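Local atomic coordinates of ethanolamine kinase Pv091845 (Plasmodium vivax, PDB entry 2QG7), a protein that probably phosphorylates ethanolamine, the first step on the route from ethanolamine to phosphatidylethanolamine, as a member of the choline/ethanolamine kinase family. Residues Tyr90-Met95 with Glu107-Glu112; Leu96-Asp101 with Val172-Gly177; Arg139-Lys144 with Ile149-Glu154. All coordinates share one frame; numbering follows the deposited sequence.

Contact 1: Tyr90-Met95 with Glu107-Glu112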
loop_
_atom_site.group_PDB
_atom_site.type_symbol
_atom_site.label_atom_id
_atom_site.label_comp_id
_atom_site.label_asym_id
_atom_site.label_seq_id
_atom_site.Cartn_x
_atom_site.Cartn_y
_atom_site.Cartn_z
ATOM N N TYR D 90 -7.904 -2.329 36.240
ATOM C CA TYR D 90 -9.022 -3.102 35.692
ATOM C C TYR D 90 -8.708 -4.596 35.761
ATOM O O TYR D 90 -9.563 -5.415 36.106
ATOM C CB TYR D 90 -9.374 -2.668 34.247
ATOM C CG TYR D 90 -10.755 -3.178 33.796
ATOM C CD1 TYR D 90 -11.934 -2.543 34.221
ATOM C CD2 TYR D 90 -10.880 -4.320 32.983
ATOM C CE1 TYR D 90 -13.192 -3.009 33.845
ATOM C CE2 TYR D 90 -12.133 -4.787 32.591
ATOM C CZ TYR D 90 -13.285 -4.129 33.023
ATOM O OH TYR D 90 -14.528 -4.596 32.636
ATOM N N CYS D 91 -7.452 -4.915 35.457
ATOM C CA CYS D 91 -6.921 -6.273 35.536
ATOM C C CYS D 91 -6.872 -6.861 36.931
ATOM O O CYS D 91 -7.076 -8.065 37.093
ATOM C CB CYS D 91 -5.547 -6.341 34.883
ATOM S SG CYS D 91 -5.696 -6.265 33.101
ATOM N N LYS D 92 -6.587 -6.030 37.930
ATOM C CA LYS D 92 -6.633 -6.454 39.329
ATOM C C LYS D 92 -8.027 -6.887 39.729
ATOM O O LYS D 92 -8.175 -7.784 40.550
ATOM C CB LYS D 92 -6.228 -5.311 40.263
ATOM C CG LYS D 92 -4.742 -5.133 40.471
ATOM C CD LYS D 92 -4.467 -3.838 41.231
ATOM C CE LYS D 92 -4.684 -4.020 42.724
ATOM N NZ LYS D 92 -4.249 -2.794 43.475
ATOM N N TYR D 93 -9.041 -6.202 39.196
ATOM C CA TYR D 93 -10.446 -6.503 39.493
ATOM C C TYR D 93 -10.939 -7.743 38.747
ATOM O O TYR D 93 -11.804 -8.474 39.252
ATOM C CB TYR D 93 -11.359 -5.321 39.151
ATOM C CG TYR D 93 -11.035 -4.021 39.841
ATOM C CD1 TYR D 93 -10.398 -4.001 41.091
ATOM C CD2 TYR D 93 -11.400 -2.805 39.261
ATOM C CE1 TYR D 93 -10.097 -2.799 41.732
ATOM C CE2 TYR D 93 -11.102 -1.587 39.889
ATOM C CZ TYR D 93 -10.450 -1.595 41.124
ATOM O OH TYR D 93 -10.172 -0.404 41.756
ATOM N N VAL D 94 -10.409 -7.950 37.535
ATOM C CA VAL D 94 -10.658 -9.172 36.774
ATOM C C VAL D 94 -10.207 -10.351 37.612
ATOM O O VAL D 94 -10.974 -11.300 37.813
ATOM C CB VAL D 94 -9.987 -9.156 35.355
ATOM C CG1 VAL D 94 -10.050 -10.524 34.695
ATOM C CG2 VAL D 94 -10.669 -8.111 34.432
ATOM N N MET D 95 -8.997 -10.258 38.147
ATOM C CA MET D 95 -8.439 -11.311 38.995
ATOM C C MET D 95 -9.137 -11.459 40.355
ATOM O O MET D 95 -9.143 -12.537 40.963
ATOM C CB MET D 95 -6.920 -11.095 39.199
ATOM C CG MET D 95 -6.053 -11.283 37.913
ATOM S SD MET D 95 -6.401 -12.752 36.880
ATOM C CE MET D 95 -6.094 -14.179 38.010
ATOM N N GLU D 107 -6.416 -12.280 48.723
ATOM C CA GLU D 107 -5.424 -11.560 49.537
ATOM C C GLU D 107 -4.322 -10.926 48.679
ATOM O O GLU D 107 -3.845 -9.830 48.983
ATOM C CB GLU D 107 -4.805 -12.505 50.585
ATOM C CG GLU D 107 -3.820 -11.843 51.586
ATOM C CD GLU D 107 -4.496 -11.254 52.853
ATOM O OE1 GLU D 107 -4.168 -10.100 53.233
ATOM O OE2 GLU D 107 -5.332 -11.948 53.488
ATOM N N VAL D 108 -3.926 -11.609 47.607
ATOM C CA VAL D 108 -2.808 -11.131 46.783
ATOM C C VAL D 108 -3.206 -10.098 45.716
ATOM O O VAL D 108 -4.002 -10.376 44.812
ATOM C CB VAL D 108 -1.979 -12.290 46.166
ATOM C CG1 VAL D 108 -0.760 -11.737 45.416
ATOM C CG2 VAL D 108 -1.506 -13.253 47.252
ATOM N N ASP D 109 -2.660 -8.892 45.877
ATOM C CA ASP D 109 -2.614 -7.873 44.830
ATOM C C ASP D 109 -1.132 -7.497 44.647
ATOM O O ASP D 109 -0.754 -6.312 44.385
ATOM C CB ASP D 109 -3.497 -6.655 45.181
ATOM C CG ASP D 109 -3.000 -5.878 46.405
ATOM O OD1 ASP D 109 -2.472 -6.511 47.350
ATOM O OD2 ASP D 109 -3.160 -4.623 46.426
ATOM N N SER D 110 -0.304 -8.546 44.807
ATOM C CA SER D 110 1.127 -8.510 44.509
ATOM C C SER D 110 1.380 -9.163 43.142
ATOM O O SER D 110 2.470 -9.711 42.878
ATOM C CB SER D 110 1.916 -9.251 45.598
ATOM O OG SER D 110 1.589 -8.768 46.895
ATOM N N LEU D 111 0.358 -9.112 42.285
ATOM C CA LEU D 111 0.450 -9.705 40.965
ATOM C C LEU D 111 1.154 -8.734 40.032
ATOM O O LEU D 111 0.901 -7.534 40.067
ATOM C CB LEU D 111 -0.935 -10.064 40.426
ATOM C CG LEU D 111 -1.864 -10.981 41.241
ATOM C CD1 LEU D 111 -3.317 -10.669 40.903
ATOM C CD2 LEU D 111 -1.556 -12.451 41.002
ATOM N N GLU D 112 2.065 -9.269 39.230
ATOM C CA GLU D 112 2.766 -8.514 38.210
ATOM C C GLU D 112 1.935 -8.524 36.930
ATOM O O GLU D 112 1.588 -9.593 36.424
ATOM C CB GLU D 112 4.141 -9.156 37.953
ATOM C CG GLU D 112 5.271 -8.671 38.880
ATOM C CD GLU D 112 6.004 -7.440 38.330
ATOM O OE1 GLU D 112 5.330 -6.445 37.888
ATOM O OE2 GLU D 112 7.264 -7.476 38.335
#

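Contact 2: Leu96-Asp101 with Val172-Gly177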
loop_
_atom_site.group_PDB
_atom_site.type_symbol
_atom_site.label_atom_id
_atom_site.label_comp_id
_atom_site.label_asym_id
_atom_site.label_seq_id
_atom_site.Cartn_x
_atom_site.Cartn_y
_atom_site.Cartn_z
ATOM N N LEU D 96 -9.696 -10.367 40.850
ATOM C CA LEU D 96 -10.324 -10.383 42.158
ATOM C C LEU D 96 -11.721 -11.016 42.114
ATOM O O LEU D 96 -12.091 -11.764 43.025
ATOM C CB LEU D 96 -10.369 -8.960 42.752
ATOM C CG LEU D 96 -11.022 -8.678 44.121
ATOM C CD1 LEU D 96 -10.278 -9.338 45.306
ATOM C CD2 LEU D 96 -11.128 -7.183 44.315
ATOM N N HIS D 97 -12.487 -10.706 41.067
ATOM C CA HIS D 97 -13.862 -11.167 40.933
ATOM C C HIS D 97 -13.935 -12.411 40.046
ATOM O O HIS D 97 -14.343 -13.491 40.499
ATOM C CB HIS D 97 -14.755 -10.038 40.379
ATOM C CG HIS D 97 -16.181 -10.445 40.153
ATOM N ND1 HIS D 97 -16.850 -10.196 38.968
ATOM C CD2 HIS D 97 -17.061 -11.101 40.952
ATOM C CE1 HIS D 97 -18.081 -10.675 39.045
ATOM N NE2 HIS D 97 -18.236 -11.227 40.240
ATOM N N TYR D 98 -13.532 -12.258 38.785
ATOM C CA TYR D 98 -13.645 -13.340 37.798
ATOM C C TYR D 98 -12.695 -14.521 38.089
ATOM O O TYR D 98 -13.109 -15.689 38.051
ATOM C CB TYR D 98 -13.452 -12.784 36.373
ATOM C CG TYR D 98 -14.600 -11.936 35.889
ATOM C CD1 TYR D 98 -14.376 -10.651 35.371
ATOM C CD2 TYR D 98 -15.932 -12.418 35.936
ATOM C CE1 TYR D 98 -15.444 -9.849 34.913
ATOM C CE2 TYR D 98 -17.015 -11.628 35.476
ATOM C CZ TYR D 98 -16.763 -10.338 34.973
ATOM O OH TYR D 98 -17.816 -9.552 34.517
ATOM N N GLY D 99 -11.439 -14.185 38.391
ATOM C CA GLY D 99 -10.403 -15.151 38.686
ATOM C C GLY D 99 -10.173 -15.326 40.171
ATOM O O GLY D 99 -9.033 -15.387 40.624
ATOM N N LYS D 100 -11.267 -15.425 40.920
ATOM C CA LYS D 100 -11.228 -15.528 42.383
ATOM C C LYS D 100 -10.716 -16.890 42.853
ATOM O O LYS D 100 -10.000 -16.973 43.855
ATOM C CB LYS D 100 -12.611 -15.238 42.976
ATOM C CG LYS D 100 -13.731 -16.020 42.313
ATOM C CD LYS D 100 -15.027 -15.907 43.082
ATOM C CE LYS D 100 -16.039 -16.971 42.595
ATOM N NZ LYS D 100 -17.377 -16.828 43.277
ATOM N N ASP D 101 -11.078 -17.948 42.122
ATOM C CA ASP D 101 -10.655 -19.323 42.441
ATOM C C ASP D 101 -9.324 -19.650 41.785
ATOM O O ASP D 101 -8.931 -20.810 41.718
ATOM C CB ASP D 101 -11.718 -20.340 42.015
ATOM C CG ASP D 101 -13.130 -19.929 42.449
ATOM O OD1 ASP D 101 -13.294 -19.294 43.528
ATOM O OD2 ASP D 101 -14.085 -20.230 41.701
ATOM N N VAL D 172 -12.041 -18.627 32.687
ATOM C CA VAL D 172 -13.292 -17.872 32.879
ATOM C C VAL D 172 -13.697 -17.059 31.636
ATOM O O VAL D 172 -12.860 -16.426 31.008
ATOM C CB VAL D 172 -13.212 -16.893 34.112
ATOM C CG1 VAL D 172 -14.554 -16.212 34.337
ATOM C CG2 VAL D 172 -12.753 -17.615 35.375
ATOM N N PHE D 173 -14.996 -17.082 31.314
ATOM C CA PHE D 173 -15.558 -16.272 30.236
ATOM C C PHE D 173 -16.432 -15.152 30.823
ATOM O O PHE D 173 -17.282 -15.417 31.672
ATOM C CB PHE D 173 -16.405 -17.125 29.269
ATOM C CG PHE D 173 -15.625 -18.167 28.493
ATOM C CD1 PHE D 173 -15.497 -19.472 28.987
ATOM C CD2 PHE D 173 -15.050 -17.854 27.261
ATOM C CE1 PHE D 173 -14.790 -20.450 28.282
ATOM C CE2 PHE D 173 -14.319 -18.821 26.521
ATOM C CZ PHE D 173 -14.194 -20.123 27.034
ATOM N N PHE D 174 -16.213 -13.906 30.378
ATOM C CA PHE D 174 -17.105 -12.786 30.713
ATOM C C PHE D 174 -17.391 -11.928 29.491
ATOM O O PHE D 174 -16.688 -12.024 28.471
ATOM C CB PHE D 174 -16.583 -11.942 31.899
ATOM C CG PHE D 174 -15.084 -11.661 31.879
ATOM C CD1 PHE D 174 -14.595 -10.463 31.364
ATOM C CD2 PHE D 174 -14.178 -12.580 32.398
ATOM C CE1 PHE D 174 -13.238 -10.191 31.350
ATOM C CE2 PHE D 174 -12.808 -12.307 32.398
ATOM C CZ PHE D 174 -12.341 -11.112 31.871
ATOM N N THR D 175 -18.421 -11.084 29.587
ATOM C CA THR D 175 -18.979 -10.455 28.364
ATOM C C THR D 175 -17.999 -9.594 27.587
ATOM O O THR D 175 -18.271 -9.224 26.423
ATOM C CB THR D 175 -20.281 -9.636 28.615
ATOM O OG1 THR D 175 -20.033 -8.631 29.618
ATOM C CG2 THR D 175 -21.420 -10.571 29.062
ATOM N N ASN D 176 -16.855 -9.290 28.211
ATOM C CA ASN D 176 -15.908 -8.356 27.607
ATOM C C ASN D 176 -14.462 -8.893 27.577
ATOM O O ASN D 176 -13.522 -8.214 27.144
ATOM C CB ASN D 176 -16.060 -6.960 28.251
ATOM C CG ASN D 176 -15.475 -6.886 29.660
ATOM O OD1 ASN D 176 -14.444 -6.273 29.858
ATOM N ND2 ASN D 176 -16.117 -7.523 30.625
ATOM N N GLY D 177 -14.298 -10.144 27.991
ATOM C CA GLY D 177 -12.991 -10.759 27.925
ATOM C C GLY D 177 -12.969 -12.114 28.542
ATOM O O GLY D 177 -14.024 -12.696 28.817
#

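Contact 3: Arg139-Lys144 with Ile149-Glu154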
loop_
_atom_site.group_PDB
_atom_site.type_symbol
_atom_site.label_atom_id
_atom_site.label_comp_id
_atom_site.label_asym_id
_atom_site.label_seq_id
_atom_site.Cartn_x
_atom_site.Cartn_y
_atom_site.Cartn_z
ATOM N N ARG D 139 -7.411 -11.621 28.438
ATOM C CA ARG D 139 -7.731 -11.186 27.106
ATOM C C ARG D 139 -8.984 -10.333 27.168
ATOM O O ARG D 139 -10.051 -10.779 27.617
ATOM C CB ARG D 139 -7.925 -12.392 26.179
ATOM C CG ARG D 139 -8.056 -12.034 24.712
ATOM C CD ARG D 139 -8.512 -13.226 23.905
ATOM N NE ARG D 139 -7.496 -14.276 23.841
ATOM C CZ ARG D 139 -6.450 -14.282 23.009
ATOM N NH1 ARG D 139 -5.594 -15.299 23.050
ATOM N NH2 ARG D 139 -6.244 -13.287 22.137
ATOM N N LEU D 140 -8.829 -9.091 26.724
ATOM C CA LEU D 140 -9.907 -8.115 26.720
ATOM C C LEU D 140 -10.265 -7.828 25.279
ATOM O O LEU D 140 -9.405 -7.446 24.477
ATOM C CB LEU D 140 -9.479 -6.835 27.452
ATOM C CG LEU D 140 -9.125 -6.954 28.944
ATOM C CD1 LEU D 140 -8.581 -5.650 29.447
ATOM C CD2 LEU D 140 -10.339 -7.331 29.785
ATOM N N TYR D 141 -11.535 -8.037 24.951
ATOM C CA TYR D 141 -12.019 -7.869 23.579
ATOM C C TYR D 141 -12.158 -6.395 23.192
ATOM O O TYR D 141 -12.415 -5.546 24.056
ATOM C CB TYR D 141 -13.365 -8.585 23.376
ATOM C CG TYR D 141 -13.480 -9.996 23.942
ATOM C CD1 TYR D 141 -12.389 -10.886 23.911
ATOM C CD2 TYR D 141 -14.704 -10.448 24.474
ATOM C CE1 TYR D 141 -12.506 -12.166 24.421
ATOM C CE2 TYR D 141 -14.833 -11.734 24.981
ATOM C CZ TYR D 141 -13.726 -12.591 24.946
ATOM O OH TYR D 141 -13.840 -13.871 25.445
ATOM N N GLY D 142 -11.992 -6.103 21.890
ATOM C CA GLY D 142 -12.266 -4.758 21.355
ATOM C C GLY D 142 -13.759 -4.445 21.192
ATOM O O GLY D 142 -14.622 -5.183 21.697
ATOM N N PRO D 143 -14.088 -3.323 20.514
ATOM C CA PRO D 143 -15.489 -2.982 20.161
ATOM C C PRO D 143 -15.961 -3.663 18.852
ATOM O O PRO D 143 -16.890 -3.187 18.187
ATOM C CB PRO D 143 -15.450 -1.448 19.991
ATOM C CG PRO D 143 -13.976 -1.038 20.241
ATOM C CD PRO D 143 -13.149 -2.276 20.077
ATOM N N LYS D 144 -15.307 -4.768 18.497
ATOM C CA LYS D 144 -15.629 -5.546 17.305
ATOM C C LYS D 144 -15.888 -6.979 17.779
ATOM O O LYS D 144 -15.088 -7.891 17.547
ATOM C CB LYS D 144 -14.457 -5.478 16.316
ATOM C CG LYS D 144 -13.875 -4.047 16.100
ATOM C CD LYS D 144 -12.328 -4.058 16.190
ATOM C CE LYS D 144 -11.694 -2.688 15.889
ATOM N NZ LYS D 144 -10.209 -2.663 16.544
ATOM N N ILE D 149 -16.976 -11.291 15.062
ATOM C CA ILE D 149 -16.770 -12.481 15.918
ATOM C C ILE D 149 -18.068 -12.970 16.588
ATOM O O ILE D 149 -18.841 -12.182 17.130
ATOM C CB ILE D 149 -15.637 -12.258 16.972
ATOM C CG1 ILE D 149 -14.291 -11.976 16.263
ATOM C CG2 ILE D 149 -15.567 -13.449 17.954
ATOM C CD1 ILE D 149 -13.194 -11.355 17.119
ATOM N N ASN D 150 -18.306 -14.272 16.517
ATOM C CA ASN D 150 -19.416 -14.907 17.224
ATOM C C ASN D 150 -18.866 -15.607 18.478
ATOM O O ASN D 150 -18.252 -16.681 18.385
ATOM C CB ASN D 150 -20.101 -15.907 16.290
ATOM C CG ASN D 150 -21.501 -16.268 16.729
ATOM O OD1 ASN D 150 -21.779 -16.389 17.942
ATOM N ND2 ASN D 150 -22.398 -16.480 15.722
ATOM N N ARG D 151 -19.080 -14.977 19.634
ATOM C CA ARG D 151 -18.458 -15.374 20.907
ATOM C C ARG D 151 -18.944 -16.716 21.423
ATOM O O ARG D 151 -18.182 -17.451 22.050
ATOM C CB ARG D 151 -18.693 -14.302 21.979
ATOM C CG ARG D 151 -18.101 -12.924 21.648
ATOM C CD ARG D 151 -16.573 -12.915 21.749
ATOM N NE ARG D 151 -15.983 -11.663 21.263
ATOM C CZ ARG D 151 -14.699 -11.513 20.920
ATOM N NH1 ARG D 151 -14.264 -10.327 20.486
ATOM N NH2 ARG D 151 -13.846 -12.548 21.002
ATOM N N GLU D 152 -20.216 -17.015 21.155
ATOM C CA GLU D 152 -20.864 -18.259 21.556
ATOM C C GLU D 152 -20.356 -19.436 20.731
ATOM O O GLU D 152 -20.193 -20.545 21.234
ATOM C CB GLU D 152 -22.388 -18.140 21.424
ATOM C CG GLU D 152 -23.014 -16.971 22.211
ATOM C CD GLU D 152 -23.274 -15.722 21.331
ATOM O OE1 GLU D 152 -23.724 -15.870 20.160
ATOM O OE2 GLU D 152 -23.049 -14.579 21.816
ATOM N N ARG D 153 -20.096 -19.175 19.456
ATOM C CA ARG D 153 -19.447 -20.140 18.573
ATOM C C ARG D 153 -17.938 -20.284 18.894
ATOM O O ARG D 153 -17.393 -21.396 18.849
ATOM C CB ARG D 153 -19.711 -19.743 17.116
ATOM C CG ARG D 153 -19.282 -20.740 16.054
ATOM C CD ARG D 153 -17.850 -20.452 15.626
ATOM N NE ARG D 153 -17.745 -19.245 14.789
ATOM C CZ ARG D 153 -16.688 -18.420 14.802
ATOM N NH1 ARG D 153 -16.686 -17.369 13.979
ATOM N NH2 ARG D 153 -15.634 -18.637 15.654
ATOM N N GLU D 154 -17.277 -19.179 19.241
ATOM C CA GLU D 154 -15.868 -19.225 19.610
ATOM C C GLU D 154 -15.628 -20.059 20.870
ATOM O O GLU D 154 -14.583 -20.698 21.018
ATOM C CB GLU D 154 -15.302 -17.818 19.794
ATOM C CG GLU D 154 -13.790 -17.808 19.749
ATOM C CD GLU D 154 -13.148 -16.633 20.463
ATOM O OE1 GLU D 154 -11.893 -16.677 20.616
ATOM O OE2 GLU D 154 -13.864 -15.672 20.869
#

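Contact 1: Tyr90-Met95 with Glu107-Glu112
Lys92 and Asp109 meet by charge, and one helical turn further on Met95 and Leu111 meet by apolar contact. The ion pair is a long one, with Lys92 NZ 3.6 Å from Asp109 OD2, so it offers more electrostatic attraction than directional grip. The aliphatic part of the lysine shares in the contact: Lys92 CE rests 3.8 Å from Asp109 CB, next to the charged pair. A bend late in the lysine chain (chi3 81°) swings the ammonium round to the carboxylate, although the side chain does not set out in that direction. Lysine suits this partly exposed site because its methylenes can cover the neighbour while the terminal amine reaches the carboxylate.

The second pair is thin but more sheltered. A single methyl of Leu111, CD1, lies 4.0 Å from Met95 CB and 4.1 Å from Met95 CG; the leucine's branched end lets one methyl do this. Methionine, unbranched and flexible, can fold its sulfur end back through two successive bends between helix and sheet, and the leucine meets the root of that chain.

What sets the spacing is the helix. Residues 92 and 95 are a turn apart and share a flank, and the bonds Val94 N to Tyr90 O (3.0 Å) and Met95 N to Cys91 O (3.1 Å) hold that turn. The facing segment is irregular until Glu112 pairs through its backbone with Lys128. Beyond the contact, Leu111 also touches Val127, while Met95, Val94 and Cys91 pack on Ile138 of strand 136-141. Tyr93 faces helix 65-75 instead, which places helix 84-98 between that helix and the five-stranded sheet.

Contact 2: Leu96-Asp101 with Val172-Gly177
The rings of Tyr98 and Phe174 form an offset stack, centroids 4.1 Å apart and planes only 3° from parallel. Tyr98 CD1 lies over the phenylalanine ring, 3.5 Å from Phe174 CD2, and the displacement puts the hydroxyl end of the tyrosine over Phe174 CB. With chi1 at 42° the Phe174 ring lies between its backbone N and carbonyl carbon, folded over the turn so that one face meets Gly177 O and the other Tyr98.

That displacement creates a CH-pi contact. Phe174 CB stands over the same face of the tyrosine ring, 3.7 Å from its centroid, so the aromatic surface is used by ring and methylene together. His97 ND1 lies above the other face, toward the rim. Gly177 O sits over the centre of the far face of Phe174, 3.3 Å above the plane.

This aromatic pair joins the end of helix 84-98 to strand 170-174, an edge of the five-stranded antiparallel sheet in what the family's relation to the protein kinases suggests is the N-terminal lobe. The edge strand turns back through a tight two-residue hairpin, a type I turn closed by Phe174 N to Gly177 O (2.9 Å) and Gly177 N to Phe174 O (3.1 Å). Without a side chain, Gly177 lets the Phe174 ring lie close against the turn.

Apolar packing is supplied by Val172, a branched residue that fits a strand: its CG1 lies 4.1 Å from Tyr98 CB, approaching the ring obliquely. Separately, the methyl Val172 CG2 makes a close van der Waals approach to the backbone carbonyl, 3.3 Å from Tyr98 O. The tyrosine hydroxyl, past the stack, makes a weak hydrogen bond to Lys74 of helix 65-75.

Contact 3: Arg139-Lys144 with Ile149-Glu154
Lys144 and Ile149 mark the closest approach of the two backbones, 7.2 Å between CA atoms, where the chain has left strand 136-141 and is about to enter helix 151-163 behind its N-cap, Asn150. The side chains converge on Arg151. Its guanidinium lies flat on the ring of Tyr141, centres 3.7 Å apart and planes at 5°, a stack that is also a cation-pi interaction; the flat cation of arginine matches the flat, electron-rich ring of tyrosine. NH2 sits over the middle of the ring, while NH1 reaches back to Tyr141 CB at 3.5 Å. Ile149 CG2 lies against the opposite guanidinium face, 3.5 Å above the plane and toward the rim. Ile149 also brings CD1 to 4.0 Å from Lys144 O.

Arg151 NH2 donates to Glu154 OE2 (3.1 Å, N-H...O 139°), a salt bridge across one turn of the helix. The bond is well short of straight: it leaves the guanidinium plane at a tilt and meets the syn side of the carboxylate obliquely. NE is held by Thr145. Helix 151-163 follows the third strand of the sheet, the place of the C helix in protein-kinase-like folds. The stack, with bonds at NH2 and NE, should restrict rotation of the guanidinium, and its charge is balanced by Glu154, which Arg178 also engages through the other oxygen, while the tyrosine supplies a pi surface.

Following the chain from the N terminus, helix 84-98 is the first element to take part in a contact, and contact 1 closes a short loop that brings the chain back to it just before strand 112-116. Contact 2 starts at the same helix's end, inside that loop, so the two cross; it closes only after three strands of the sheet and helix 151-163, on the fourth strand and the turn behind it. Contact 3 follows contact 1 in series and is nested within the long loop of contact 2, linking strand 136-141 to the helix after it. Contacts 1 and 2 meet where Val94 CG1 packs on Phe174 CZ; contacts 2 and 3 meet where Asn176 O accepts a probable hydrogen bond from Tyr141 N.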